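Local coordinates for protein arginyl-trna synthetase (Thermus thermophilus, PDB 1IQ0) that probably attaches L-arginine to its cognate transfer RNA at the expense of ATP, acting as a monomeric class I aminoacyl-tRNA synthetase, at residues N125-D130 / A441-M446; L409-R414 / F457-A462; R417-E422 / L463-D468; G470-Y475 / D534-W539; H477-S482 / A541-R546. All coordinates share one frame; numbering follows the deposited sequence.

From the N terminus, contact 1 opens first, on helix 120-138, at residues just past the HIGH region, and closes a loop of 310 residues at helix 430-448. Before it closes, contacts 2 and 3 open one after the other along helix 405-423; they close after it, at 457-462 and 463-468, so contacts 1, 2 and 3 all cross one another. Contacts 1 and 2 brace the catalytic domain, and contact 3 ties helix 405-423 to the loop before helix 470-487. Contacts 4 and 5 follow in series, each closing a loop of 58 residues, and cross while joining helix 470-487 to helix 525-544 in the anticodon-binding domain. P471 and Y472 pack on L463, F465 and G467, linking the two groups.

Contact 1: residues N125-D130 / A441-M446; sequences NIALGD and AIRFSM
R443 lays its guanidinium over A127, whose CA stands 3.6 Å from the plane and over its centre, while the rim of the same group meets D130. Bends at chi2 and chi3 fold the long arginine chain into this pose. R443 NH2 approaches D130 OD2 to 2.7 Å, but the carboxylate and guanidinium planes stand 83° apart. The salt bridge runs through this one pair of atoms, and as a hydrogen bond it is weak, with an angle of 126° at the hydrogen. Helix 120-138, which begins within the HIGH region of the class I catalytic domain, is crossed here by helix 430-448 at 78°, the short axes 8.9 Å apart. Alanine suits this crossing: its methyl is small enough to admit M446, with A127 CB and M446 CB at a tight 3.3 Å, and leaves room for the guanidinium to lie over its CA. D130 is buried, and R134 and R233 add further salt bridges to its OD2 and OD1 respectively.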
# COMPACT_ATOMS: atom_id res chain seq x y z
N ASN A 125 -3.49 -7.06 -4.37
CA ASN A 125 -3.20 -7.29 -2.95
C ASN A 125 -1.74 -6.96 -2.68
O ASN A 125 -1.43 -6.15 -1.81
CB ASN A 125 -3.48 -8.76 -2.59
CG ASN A 125 -3.25 -9.06 -1.11
OD1 ASN A 125 -4.14 -9.60 -0.43
ND2 ASN A 125 -2.07 -8.73 -0.61
N ILE A 126 -0.86 -7.60 -3.43
CA ILE A 126 0.58 -7.41 -3.28
C ILE A 126 1.00 -5.96 -3.54
O ILE A 126 1.73 -5.37 -2.75
CB ILE A 126 1.35 -8.35 -4.24
CG1 ILE A 126 0.95 -9.80 -3.96
CG2 ILE A 126 2.85 -8.16 -4.08
CD1 ILE A 126 1.68 -10.83 -4.79
N ALA A 127 0.53 -5.40 -4.65
CA ALA A 127 0.87 -4.03 -5.02
C ALA A 127 0.43 -3.02 -3.96
O ALA A 127 1.21 -2.15 -3.56
CB ALA A 127 0.25 -3.67 -6.38
N LEU A 128 -0.82 -3.13 -3.52
CA LEU A 128 -1.39 -2.24 -2.52
C LEU A 128 -0.69 -2.37 -1.17
O LEU A 128 -0.35 -1.37 -0.53
CB LEU A 128 -2.88 -2.56 -2.32
CG LEU A 128 -3.91 -1.44 -2.40
CD1 LEU A 128 -5.26 -2.02 -2.00
CD2 LEU A 128 -3.54 -0.26 -1.51
N GLY A 129 -0.49 -3.61 -0.74
CA GLY A 129 0.16 -3.86 0.54
C GLY A 129 1.60 -3.39 0.60
O GLY A 129 2.00 -2.73 1.57
N ASP A 130 2.38 -3.72 -0.42
CA ASP A 130 3.77 -3.32 -0.47
C ASP A 130 3.89 -1.79 -0.51
O ASP A 130 4.72 -1.21 0.18
CB ASP A 130 4.46 -3.92 -1.71
CG ASP A 130 5.90 -3.50 -1.82
OD1 ASP A 130 6.70 -3.91 -0.95
OD2 ASP A 130 6.24 -2.76 -2.76
N ALA A 441 4.40 -0.40 -15.14
CA ALA A 441 3.05 -0.39 -15.68
C ALA A 441 2.12 -1.15 -14.74
O ALA A 441 1.03 -0.69 -14.40
CB ALA A 441 3.04 -1.03 -17.05
N ILE A 442 2.57 -2.33 -14.32
CA ILE A 442 1.79 -3.18 -13.42
C ILE A 442 1.61 -2.60 -12.02
O ILE A 442 0.48 -2.45 -11.54
CB ILE A 442 2.43 -4.59 -13.35
CG1 ILE A 442 2.32 -5.25 -14.73
CG2 ILE A 442 1.75 -5.44 -12.27
CD1 ILE A 442 3.08 -6.55 -14.86
N ARG A 443 2.72 -2.25 -11.36
CA ARG A 443 2.63 -1.68 -10.01
C ARG A 443 1.83 -0.39 -9.96
O ARG A 443 1.07 -0.16 -9.00
CB ARG A 443 4.03 -1.43 -9.43
CG ARG A 443 4.79 -2.69 -9.09
CD ARG A 443 4.03 -3.56 -8.09
NE ARG A 443 4.42 -3.35 -6.70
CZ ARG A 443 4.01 -2.35 -5.94
NH1 ARG A 443 3.17 -1.42 -6.43
NH2 ARG A 443 4.42 -2.27 -4.68
N PHE A 444 1.96 0.45 -10.98
CA PHE A 444 1.21 1.71 -10.99
C PHE A 444 -0.27 1.48 -11.23
O PHE A 444 -1.12 2.10 -10.60
CB PHE A 444 1.75 2.68 -12.05
CG PHE A 444 1.28 4.10 -11.85
CD1 PHE A 444 1.91 4.93 -10.94
CD2 PHE A 444 0.14 4.56 -12.51
CE1 PHE A 444 1.43 6.22 -10.69
CE2 PHE A 444 -0.35 5.84 -12.27
CZ PHE A 444 0.30 6.67 -11.36
N SER A 445 -0.59 0.60 -12.18
CA SER A 445 -1.98 0.30 -12.48
C SER A 445 -2.71 -0.25 -11.24
O SER A 445 -3.83 0.16 -10.92
CB SER A 445 -2.06 -0.74 -13.61
OG SER A 445 -3.39 -1.20 -13.78
N MET A 446 -2.08 -1.19 -10.55
CA MET A 446 -2.67 -1.80 -9.36
C MET A 446 -2.94 -0.85 -8.20
O MET A 446 -3.75 -1.15 -7.32
CB MET A 446 -1.78 -2.95 -8.88
CG MET A 446 -1.77 -4.16 -9.80
SD MET A 446 -3.46 -4.78 -10.03
CE MET A 446 -3.89 -4.01 -11.62

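Contact 2: residues L409-R414 / F457-A462; sequences LEEATR and FRYQEA
A412 and Y459 bring their CA atoms within 6.4 Å where the middle of helix 405-423 faces the first turn of helix 459-463. The tyrosine ring reaches across to the helix and meets E411 with one face. E411 CG sits 3.7 Å from the ring centroid of Y459 and 22° off the normal, a CH-pi contact displaced toward the CE2-CZ bond at the rim. E411 holds its CG anti to the backbone N (chi1 177°), which carries the aliphatic part of the glutamate over the ring; a bend at chi2 then turns the carboxylate away from it, its plane nearly perpendicular to the ring. Glutamate suits the place because its methylenes serve as packing surface while its charge is used on the helix itself: E411 OE1 pairs with R414 NH1 at 2.8 Å, and R415 takes OE2. E410 adds a longer ion pair to R414. Beside E411, the small methyl of A412 lets the tyrosine come close, with A412 CB 4.1 Å from Y459 CD2. The backbone N of Y459 donates to E391 OE2, which probably helps to hold the start of the helix. Strand 380-390, helices 405-423 and 430-448 and parallel strand 455-457 together form a beta-alpha-beta crossover of the class I catalytic domain, with its second strand at the sheet edge and Y459 just beyond it.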
# COMPACT_ATOMS: atom_id res chain seq x y z
N LEU A 409 3.08 -10.91 -16.28
CA LEU A 409 4.41 -10.32 -16.22
C LEU A 409 5.17 -10.53 -17.52
O LEU A 409 5.73 -9.58 -18.08
CB LEU A 409 5.21 -10.92 -15.06
CG LEU A 409 4.84 -10.47 -13.64
CD1 LEU A 409 5.68 -11.21 -12.62
CD2 LEU A 409 5.06 -8.97 -13.52
N GLU A 410 5.18 -11.77 -18.02
CA GLU A 410 5.91 -12.06 -19.25
C GLU A 410 5.34 -11.34 -20.46
O GLU A 410 6.08 -10.81 -21.28
CB GLU A 410 5.92 -13.57 -19.53
CG GLU A 410 4.58 -14.17 -19.90
CD GLU A 410 4.71 -15.56 -20.51
OE1 GLU A 410 3.67 -16.18 -20.80
OE2 GLU A 410 5.86 -16.02 -20.71
N GLU A 411 4.01 -11.31 -20.58
CA GLU A 411 3.37 -10.65 -21.70
C GLU A 411 3.58 -9.13 -21.65
O GLU A 411 3.75 -8.50 -22.69
CB GLU A 411 1.87 -10.97 -21.70
CG GLU A 411 1.05 -10.28 -22.80
CD GLU A 411 1.57 -10.55 -24.21
OE1 GLU A 411 2.31 -11.54 -24.40
OE2 GLU A 411 1.23 -9.78 -25.13
N ALA A 412 3.58 -8.56 -20.45
CA ALA A 412 3.80 -7.12 -20.30
C ALA A 412 5.26 -6.80 -20.60
O ALA A 412 5.57 -5.76 -21.18
CB ALA A 412 3.46 -6.67 -18.89
N THR A 413 6.16 -7.71 -20.21
CA THR A 413 7.58 -7.53 -20.45
C THR A 413 7.86 -7.68 -21.95
O THR A 413 8.77 -7.05 -22.48
CB THR A 413 8.40 -8.58 -19.68
OG1 THR A 413 8.19 -8.43 -18.28
CG2 THR A 413 9.90 -8.44 -19.99
N ARG A 414 7.06 -8.51 -22.60
CA ARG A 414 7.19 -8.75 -24.04
C ARG A 414 6.91 -7.45 -24.77
O ARG A 414 7.71 -7.00 -25.59
CB ARG A 414 6.16 -9.79 -24.47
CG ARG A 414 6.27 -10.26 -25.91
CD ARG A 414 7.20 -11.46 -26.00
NE ARG A 414 6.88 -12.46 -24.98
CZ ARG A 414 5.68 -12.99 -24.78
NH1 ARG A 414 4.65 -12.61 -25.53
NH2 ARG A 414 5.50 -13.89 -23.82
N PHE A 457 -7.25 -4.23 -16.08
CA PHE A 457 -5.89 -4.12 -16.58
C PHE A 457 -5.77 -4.50 -18.06
O PHE A 457 -5.96 -5.66 -18.42
CB PHE A 457 -4.94 -5.01 -15.77
CG PHE A 457 -3.49 -4.86 -16.17
CD1 PHE A 457 -2.73 -3.81 -15.66
CD2 PHE A 457 -2.91 -5.73 -17.08
CE1 PHE A 457 -1.40 -3.62 -16.06
CE2 PHE A 457 -1.58 -5.56 -17.49
CZ PHE A 457 -0.83 -4.49 -16.98
N ARG A 458 -5.46 -3.51 -18.90
CA ARG A 458 -5.30 -3.76 -20.33
C ARG A 458 -3.86 -3.41 -20.68
O ARG A 458 -3.42 -2.28 -20.46
CB ARG A 458 -6.30 -2.91 -21.13
CG ARG A 458 -7.72 -2.99 -20.58
CD ARG A 458 -8.69 -2.11 -21.36
NE ARG A 458 -9.23 -2.79 -22.53
CZ ARG A 458 -10.21 -3.69 -22.48
NH1 ARG A 458 -10.77 -4.02 -21.32
NH2 ARG A 458 -10.63 -4.27 -23.60
N TYR A 459 -3.12 -4.38 -21.21
CA TYR A 459 -1.72 -4.18 -21.54
C TYR A 459 -1.31 -2.88 -22.22
O TYR A 459 -0.56 -2.09 -21.65
CB TYR A 459 -1.21 -5.35 -22.39
CG TYR A 459 -1.20 -6.68 -21.67
CD1 TYR A 459 -2.23 -7.61 -21.85
CD2 TYR A 459 -0.16 -7.02 -20.81
CE1 TYR A 459 -2.21 -8.84 -21.19
CE2 TYR A 459 -0.13 -8.24 -20.14
CZ TYR A 459 -1.16 -9.14 -20.34
OH TYR A 459 -1.12 -10.36 -19.70
N GLN A 460 -1.80 -2.66 -23.44
CA GLN A 460 -1.44 -1.46 -24.20
C GLN A 460 -1.72 -0.16 -23.44
O GLN A 460 -0.87 0.72 -23.36
CB GLN A 460 -2.17 -1.43 -25.55
CG GLN A 460 -1.72 -0.30 -26.46
CD GLN A 460 -2.22 -0.45 -27.89
OE1 GLN A 460 -1.90 -1.43 -28.57
NE2 GLN A 460 -2.99 0.52 -28.36
N GLU A 461 -2.91 -0.07 -22.88
CA GLU A 461 -3.32 1.09 -22.11
C GLU A 461 -2.39 1.34 -20.91
O GLU A 461 -1.95 2.47 -20.68
CB GLU A 461 -4.76 0.88 -21.64
CG GLU A 461 -5.35 1.98 -20.79
CD GLU A 461 -6.76 1.65 -20.35
OE1 GLU A 461 -6.95 0.61 -19.68
OE2 GLU A 461 -7.69 2.42 -20.67
N ALA A 462 -2.08 0.28 -20.16
CA ALA A 462 -1.23 0.38 -18.98
C ALA A 462 0.23 0.67 -19.31
O ALA A 462 0.94 1.31 -18.53
CB ALA A 462 -1.32 -0.90 -18.15

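Contact 3: residues R417-E422 / L463-D468; sequences RAIVEE and LSFEGD
I419 alone carries the helix side of this contact, spreading its branches between L463 and F465, although the nearest CA atoms, of I419 and L463, are 9.0 Å apart. The branched side chain suits such a wide spacing, for it offers two separate methyl ends. I419 CG2, anti to the backbone N, meets F465 CE1 at 3.5 Å, approaching the ring obliquely as the two side chains slide past each other in opposite directions. The other branch runs out extended, and I419 CD1 touches L463 CB at 4.2 Å. L463 and F465 are buried, and their apolar groups bridge the distance from the other side. K423, farther along the same helix, also packs on F465. On the flank toward helix 430-448, R417 and E421 form a salt bridge one turn apart, NH1 to OE1 at 3.1 Å, and R417 NE has a second acidic partner in E431. Between L463, at the end of its helix, and F465 in the loop, S464 leaves the helical path and its OG accepts from E466 N at 3.1 Å, with a fairly straight 155° at the hydrogen. This is an ST turn, placed where the chain leaves helix 459-463 for helix 470-487, the first long helix of the anticodon-binding region.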
# COMPACT_ATOMS: atom_id res chain seq x y z
N ARG A 417 9.39 -4.66 -24.14
CA ARG A 417 10.62 -4.92 -24.90
C ARG A 417 10.52 -4.30 -26.29
O ARG A 417 11.46 -3.66 -26.76
CB ARG A 417 10.84 -6.43 -25.01
CG ARG A 417 12.26 -6.85 -25.36
CD ARG A 417 13.24 -6.43 -24.27
NE ARG A 417 14.50 -7.16 -24.32
CZ ARG A 417 15.37 -7.12 -25.32
NH1 ARG A 417 15.12 -6.37 -26.39
NH2 ARG A 417 16.49 -7.82 -25.26
N ALA A 418 9.38 -4.49 -26.95
CA ALA A 418 9.18 -3.95 -28.28
C ALA A 418 9.19 -2.43 -28.26
O ALA A 418 9.70 -1.79 -29.17
CB ALA A 418 7.86 -4.45 -28.86
N ILE A 419 8.63 -1.85 -27.20
CA ILE A 419 8.58 -0.40 -27.05
C ILE A 419 9.98 0.19 -26.89
O ILE A 419 10.27 1.27 -27.40
CB ILE A 419 7.72 0.01 -25.84
CG1 ILE A 419 6.29 -0.51 -26.02
CG2 ILE A 419 7.70 1.53 -25.69
CD1 ILE A 419 5.40 -0.25 -24.82
N VAL A 420 10.84 -0.51 -26.16
CA VAL A 420 12.21 -0.04 -25.93
C VAL A 420 13.07 -0.18 -27.18
O VAL A 420 14.05 0.55 -27.35
CB VAL A 420 12.87 -0.82 -24.76
CG1 VAL A 420 14.31 -0.36 -24.58
CG2 VAL A 420 12.08 -0.58 -23.48
N GLU A 421 12.71 -1.10 -28.06
CA GLU A 421 13.46 -1.32 -29.30
C GLU A 421 13.29 -0.19 -30.30
O GLU A 421 14.20 0.09 -31.09
CB GLU A 421 13.03 -2.64 -29.95
CG GLU A 421 13.66 -3.88 -29.33
CD GLU A 421 15.16 -3.95 -29.58
OE1 GLU A 421 15.80 -4.90 -29.07
OE2 GLU A 421 15.69 -3.08 -30.29
N GLU A 422 12.14 0.47 -30.27
CA GLU A 422 11.87 1.56 -31.20
C GLU A 422 12.19 2.94 -30.65
O GLU A 422 12.81 3.76 -31.33
CB GLU A 422 10.41 1.53 -31.66
CG GLU A 422 9.40 1.85 -30.57
CD GLU A 422 7.99 1.99 -31.11
OE1 GLU A 422 7.08 2.28 -30.31
OE2 GLU A 422 7.80 1.82 -32.33
N LEU A 463 0.67 0.17 -20.46
CA LEU A 463 2.05 0.36 -20.89
C LEU A 463 2.36 1.69 -21.56
O LEU A 463 3.51 2.11 -21.59
CB LEU A 463 2.45 -0.77 -21.85
CG LEU A 463 2.76 -2.13 -21.26
CD1 LEU A 463 2.77 -3.15 -22.38
CD2 LEU A 463 4.10 -2.09 -20.53
N SER A 464 1.34 2.35 -22.10
CA SER A 464 1.51 3.62 -22.82
C SER A 464 2.27 4.74 -22.13
O SER A 464 1.92 5.15 -21.02
CB SER A 464 0.15 4.16 -23.27
OG SER A 464 0.31 5.38 -23.97
N PHE A 465 3.28 5.27 -22.81
CA PHE A 465 4.09 6.36 -22.27
C PHE A 465 3.31 7.67 -22.32
O PHE A 465 3.77 8.68 -21.78
CB PHE A 465 5.38 6.51 -23.07
CG PHE A 465 6.40 5.45 -22.78
CD1 PHE A 465 6.10 4.11 -22.97
CD2 PHE A 465 7.66 5.80 -22.31
CE1 PHE A 465 7.05 3.12 -22.69
CE2 PHE A 465 8.61 4.82 -22.03
CZ PHE A 465 8.30 3.48 -22.22
N GLU A 466 2.14 7.65 -22.94
CA GLU A 466 1.32 8.85 -23.06
C GLU A 466 0.11 8.96 -22.12
O GLU A 466 -0.39 10.06 -21.90
CB GLU A 466 0.84 9.02 -24.50
CG GLU A 466 1.91 9.49 -25.48
CD GLU A 466 2.99 8.44 -25.75
OE1 GLU A 466 2.64 7.33 -26.20
OE2 GLU A 466 4.18 8.73 -25.51
N GLY A 467 -0.36 7.85 -21.56
CA GLY A 467 -1.51 7.91 -20.67
C GLY A 467 -1.16 8.09 -19.20
O GLY A 467 -0.01 8.36 -18.87
N ASP A 468 -2.17 7.97 -18.32
CA ASP A 468 -1.96 8.08 -16.87
C ASP A 468 -1.50 6.71 -16.41
O ASP A 468 -2.27 5.92 -15.84
CB ASP A 468 -3.27 8.45 -16.17
CG ASP A 468 -3.85 9.76 -16.67
OD1 ASP A 468 -3.11 10.77 -16.73
OD2 ASP A 468 -5.05 9.79 -16.99

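Contact 4: residues G470-Y475 / D534-W539; sequences GPYVQY and DLAASW
Y472 and V473 receive A536 between them where two helices of the DALR anticodon-binding domain, a helical bundle, cross at 46° with their short axes 9.3 Å apart. The apolar contacts centre on the methyl of A536. It lies 3.6 Å from Y472 CE2, oblique to the ring, and its CB is 4.4 Å from V473 CG2. A side chain as small as alanine's lets the backbones come close, with the CA atoms of V473 and A536 at 5.6 Å. The beta-branched V473 also touches L581 of helix 562-583, a third helix at this seam. The polar part belongs to the tyrosine. With CG anti to the backbone N (chi1 176°), the ring reaches across to the neighbouring helix and its hydroxyl is hydrogen-bonded to N540 ND2, one turn beyond A536. Tyrosine suits a partly exposed seam, offering carbon to the alanines and oxygen to the asparagine. On its way there, Y472 OH passes 3.3 Å from A537 CA.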
# COMPACT_ATOMS: atom_id res chain seq x y z
N GLY A 470 2.27 4.15 -15.21
CA GLY A 470 3.57 4.15 -14.56
C GLY A 470 4.65 4.57 -15.54
O GLY A 470 5.52 5.38 -15.21
N PRO A 471 4.64 4.02 -16.77
CA PRO A 471 5.66 4.40 -17.76
C PRO A 471 5.66 5.91 -18.04
O PRO A 471 6.70 6.50 -18.29
CB PRO A 471 5.28 3.57 -18.98
CG PRO A 471 4.75 2.30 -18.34
CD PRO A 471 3.86 2.86 -17.24
N TYR A 472 4.48 6.53 -17.99
CA TYR A 472 4.34 7.97 -18.20
C TYR A 472 5.19 8.70 -17.16
O TYR A 472 6.00 9.56 -17.50
CB TYR A 472 2.88 8.41 -18.05
CG TYR A 472 2.63 9.90 -18.15
CD1 TYR A 472 2.70 10.58 -19.37
CD2 TYR A 472 2.30 10.64 -17.01
CE1 TYR A 472 2.44 11.94 -19.46
CE2 TYR A 472 2.05 12.00 -17.08
CZ TYR A 472 2.11 12.65 -18.31
OH TYR A 472 1.84 14.00 -18.36
N VAL A 473 5.00 8.35 -15.89
CA VAL A 473 5.75 8.98 -14.81
C VAL A 473 7.24 8.64 -14.93
O VAL A 473 8.11 9.49 -14.70
CB VAL A 473 5.24 8.54 -13.42
CG1 VAL A 473 6.01 9.28 -12.32
CG2 VAL A 473 3.74 8.81 -13.31
N GLN A 474 7.54 7.39 -15.30
CA GLN A 474 8.93 6.99 -15.45
C GLN A 474 9.61 7.82 -16.55
O GLN A 474 10.76 8.25 -16.39
CB GLN A 474 9.03 5.50 -15.80
CG GLN A 474 8.63 4.53 -14.68
CD GLN A 474 8.75 3.07 -15.12
OE1 GLN A 474 8.23 2.68 -16.16
NE2 GLN A 474 9.44 2.27 -14.32
N TYR A 475 8.90 8.05 -17.64
CA TYR A 475 9.44 8.82 -18.76
C TYR A 475 9.75 10.27 -18.35
O TYR A 475 10.76 10.84 -18.76
CB TYR A 475 8.47 8.82 -19.94
CG TYR A 475 9.07 9.41 -21.19
CD1 TYR A 475 10.09 8.74 -21.88
CD2 TYR A 475 8.66 10.65 -21.67
CE1 TYR A 475 10.68 9.30 -23.01
CE2 TYR A 475 9.25 11.22 -22.79
CZ TYR A 475 10.26 10.54 -23.46
OH TYR A 475 10.85 11.11 -24.57
N ASP A 534 -0.03 14.03 -11.59
CA ASP A 534 -0.13 15.48 -11.66
C ASP A 534 1.24 16.16 -11.78
O ASP A 534 1.40 17.10 -12.55
CB ASP A 534 -0.86 16.03 -10.43
CG ASP A 534 -2.31 15.56 -10.34
OD1 ASP A 534 -2.90 15.24 -11.39
OD2 ASP A 534 -2.86 15.54 -9.22
N LEU A 535 2.22 15.67 -11.03
CA LEU A 535 3.54 16.27 -11.07
C LEU A 535 4.20 16.01 -12.43
O LEU A 535 4.85 16.89 -12.99
CB LEU A 535 4.43 15.72 -9.95
CG LEU A 535 5.81 16.39 -9.86
CD1 LEU A 535 5.64 17.91 -9.61
CD2 LEU A 535 6.61 15.75 -8.75
N ALA A 536 4.02 14.80 -12.94
CA ALA A 536 4.59 14.45 -14.23
C ALA A 536 3.94 15.30 -15.32
O ALA A 536 4.60 15.71 -16.28
CB ALA A 536 4.39 12.97 -14.52
N ALA A 537 2.65 15.58 -15.16
CA ALA A 537 1.92 16.40 -16.12
C ALA A 537 2.44 17.84 -16.06
O ALA A 537 2.57 18.51 -17.09
CB ALA A 537 0.41 16.39 -15.82
N SER A 538 2.71 18.30 -14.84
CA SER A 538 3.23 19.65 -14.62
C SER A 538 4.63 19.77 -15.22
O SER A 538 4.97 20.78 -15.83
CB SER A 538 3.27 19.95 -13.12
OG SER A 538 3.81 21.23 -12.86
N TRP A 539 5.44 18.74 -15.03
CA TRP A 539 6.79 18.73 -15.59
C TRP A 539 6.74 18.77 -17.12
O TRP A 539 7.48 19.51 -17.75
CB TRP A 539 7.55 17.49 -15.11
CG TRP A 539 8.72 17.15 -15.97
CD1 TRP A 539 8.84 16.07 -16.80
CD2 TRP A 539 9.93 17.90 -16.12
NE1 TRP A 539 10.05 16.10 -17.46
CE2 TRP A 539 10.74 17.22 -17.06
CE3 TRP A 539 10.41 19.09 -15.55
CZ2 TRP A 539 12.00 17.68 -17.45
CZ3 TRP A 539 11.68 19.55 -15.94
CH2 TRP A 539 12.45 18.85 -16.88

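Contact 5: residues H477-S482 / A541-R546; sequences HARAHS and AYYNAR
R479 and Y543 both hold CG anti to the backbone N, at -173° in the arginine, which sends the two side chains out from their helices toward each other. Further bends at chi2 and chi3 of R479 bring the NE end of its guanidinium over one face of the tyrosine ring, near the rim. R479 NE stands 3.5 Å above the ring plane of Y543. The cation-pi contact is off-centre, with R479 CZ 4.4 Å from the ring centroid of Y543, and the guanidinium and ring planes are tilted 56° apart, so this is not a parallel stack. Arginine suits the spot because one end of a flat cation can lie over an aromatic while its other nitrogens serve polar partners: NH1 donates to N540 OD1, the amide whose nitrogen bonds the hydroxyl of Y472. N544 is a lesser neighbour; its OD1 lies 4.0 Å from R479 NH2, without a hydrogen bond. On the arginine's own helix, S482 OG donates to R479 O at 2.7 Å. The pair lies on the protein surface, near the C-terminal end of helix 525-544. Beneath it W539 packs on R479 and A480, while A480 and Y542 lean on helix 562-583; Y542 also reaches helix 500-509, where its hydroxyl is bonded to E502. Past N544 the chain turns into short strand 546-547.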
# COMPACT_ATOMS: atom_id res chain seq x y z
N HIS A 477 10.59 11.19 -15.45
CA HIS A 477 11.80 11.11 -14.63
C HIS A 477 13.04 10.99 -15.51
O HIS A 477 14.04 11.66 -15.26
CB HIS A 477 11.75 9.91 -13.68
CG HIS A 477 13.05 9.66 -12.98
ND1 HIS A 477 14.07 8.92 -13.54
CD2 HIS A 477 13.52 10.11 -11.79
CE1 HIS A 477 15.11 8.92 -12.73
NE2 HIS A 477 14.80 9.63 -11.66
N ALA A 478 12.97 10.13 -16.52
CA ALA A 478 14.11 9.93 -17.42
C ALA A 478 14.42 11.20 -18.22
O ALA A 478 15.58 11.51 -18.46
CB ALA A 478 13.83 8.75 -18.37
N ARG A 479 13.39 11.92 -18.62
CA ARG A 479 13.57 13.16 -19.38
C ARG A 479 14.30 14.19 -18.51
O ARG A 479 15.26 14.81 -18.95
CB ARG A 479 12.22 13.72 -19.81
CG ARG A 479 12.30 14.92 -20.75
CD ARG A 479 12.04 14.51 -22.20
NE ARG A 479 10.82 15.10 -22.74
CZ ARG A 479 9.61 14.95 -22.21
NH1 ARG A 479 9.45 14.21 -21.12
NH2 ARG A 479 8.56 15.52 -22.78
N ALA A 480 13.84 14.36 -17.28
CA ALA A 480 14.45 15.32 -16.36
C ALA A 480 15.90 14.92 -16.08
O ALA A 480 16.80 15.76 -16.09
CB ALA A 480 13.67 15.38 -15.05
N HIS A 481 16.12 13.63 -15.85
CA HIS A 481 17.45 13.12 -15.56
C HIS A 481 18.42 13.30 -16.74
O HIS A 481 19.60 13.58 -16.54
CB HIS A 481 17.38 11.64 -15.17
CG HIS A 481 18.66 11.10 -14.62
ND1 HIS A 481 19.71 10.69 -15.43
CD2 HIS A 481 19.07 10.91 -13.35
CE1 HIS A 481 20.71 10.28 -14.67
NE2 HIS A 481 20.35 10.40 -13.41
N SER A 482 17.92 13.14 -17.97
CA SER A 482 18.79 13.29 -19.14
C SER A 482 19.35 14.71 -19.23
O SER A 482 20.49 14.91 -19.66
CB SER A 482 18.03 12.95 -20.43
OG SER A 482 17.09 13.96 -20.75
N ALA A 541 4.28 19.89 -19.16
CA ALA A 541 3.78 21.18 -19.65
C ALA A 541 4.91 22.20 -19.53
O ALA A 541 5.09 23.05 -20.39
CB ALA A 541 2.57 21.62 -18.83
N TYR A 542 5.65 22.12 -18.43
CA TYR A 542 6.76 23.01 -18.17
C TYR A 542 7.83 22.81 -19.25
O TYR A 542 8.29 23.77 -19.87
CB TYR A 542 7.35 22.71 -16.79
CG TYR A 542 8.59 23.50 -16.43
CD1 TYR A 542 8.50 24.85 -16.06
CD2 TYR A 542 9.84 22.89 -16.42
CE1 TYR A 542 9.63 25.56 -15.68
CE2 TYR A 542 10.98 23.59 -16.04
CZ TYR A 542 10.87 24.93 -15.67
OH TYR A 542 11.99 25.62 -15.27
N TYR A 543 8.22 21.56 -19.49
CA TYR A 543 9.24 21.25 -20.49
C TYR A 543 8.83 21.63 -21.92
O TYR A 543 9.64 22.15 -22.68
CB TYR A 543 9.56 19.75 -20.46
CG TYR A 543 10.61 19.32 -21.47
CD1 TYR A 543 11.96 19.37 -21.16
CD2 TYR A 543 10.23 18.86 -22.74
CE1 TYR A 543 12.92 18.96 -22.07
CE2 TYR A 543 11.19 18.45 -23.66
CZ TYR A 543 12.53 18.50 -23.32
OH TYR A 543 13.49 18.11 -24.23
N ASN A 544 7.58 21.36 -22.26
CA ASN A 544 7.06 21.64 -23.59
C ASN A 544 6.68 23.09 -23.90
O ASN A 544 6.47 23.43 -25.06
CB ASN A 544 5.83 20.76 -23.88
CG ASN A 544 6.17 19.29 -23.90
OD1 ASN A 544 7.22 18.88 -24.39
ND2 ASN A 544 5.27 18.47 -23.37
N ALA A 545 6.59 23.94 -22.88
CA ALA A 545 6.19 25.33 -23.09
C ALA A 545 7.00 26.04 -24.17
O ALA A 545 8.23 25.91 -24.23
CB ALA A 545 6.28 26.11 -21.78
N ARG A 546 6.30 26.81 -25.00
CA ARG A 546 6.90 27.58 -26.08
C ARG A 546 6.19 28.93 -26.19
O ARG A 546 5.01 29.05 -25.85
CB ARG A 546 6.78 26.85 -27.43
CG ARG A 546 7.62 25.57 -27.54
CD ARG A 546 7.41 24.88 -28.89
NE ARG A 546 7.96 25.67 -30.00
CZ ARG A 546 9.26 25.78 -30.28
NH1 ARG A 546 10.17 25.15 -29.54
NH2 ARG A 546 9.66 26.53 -31.30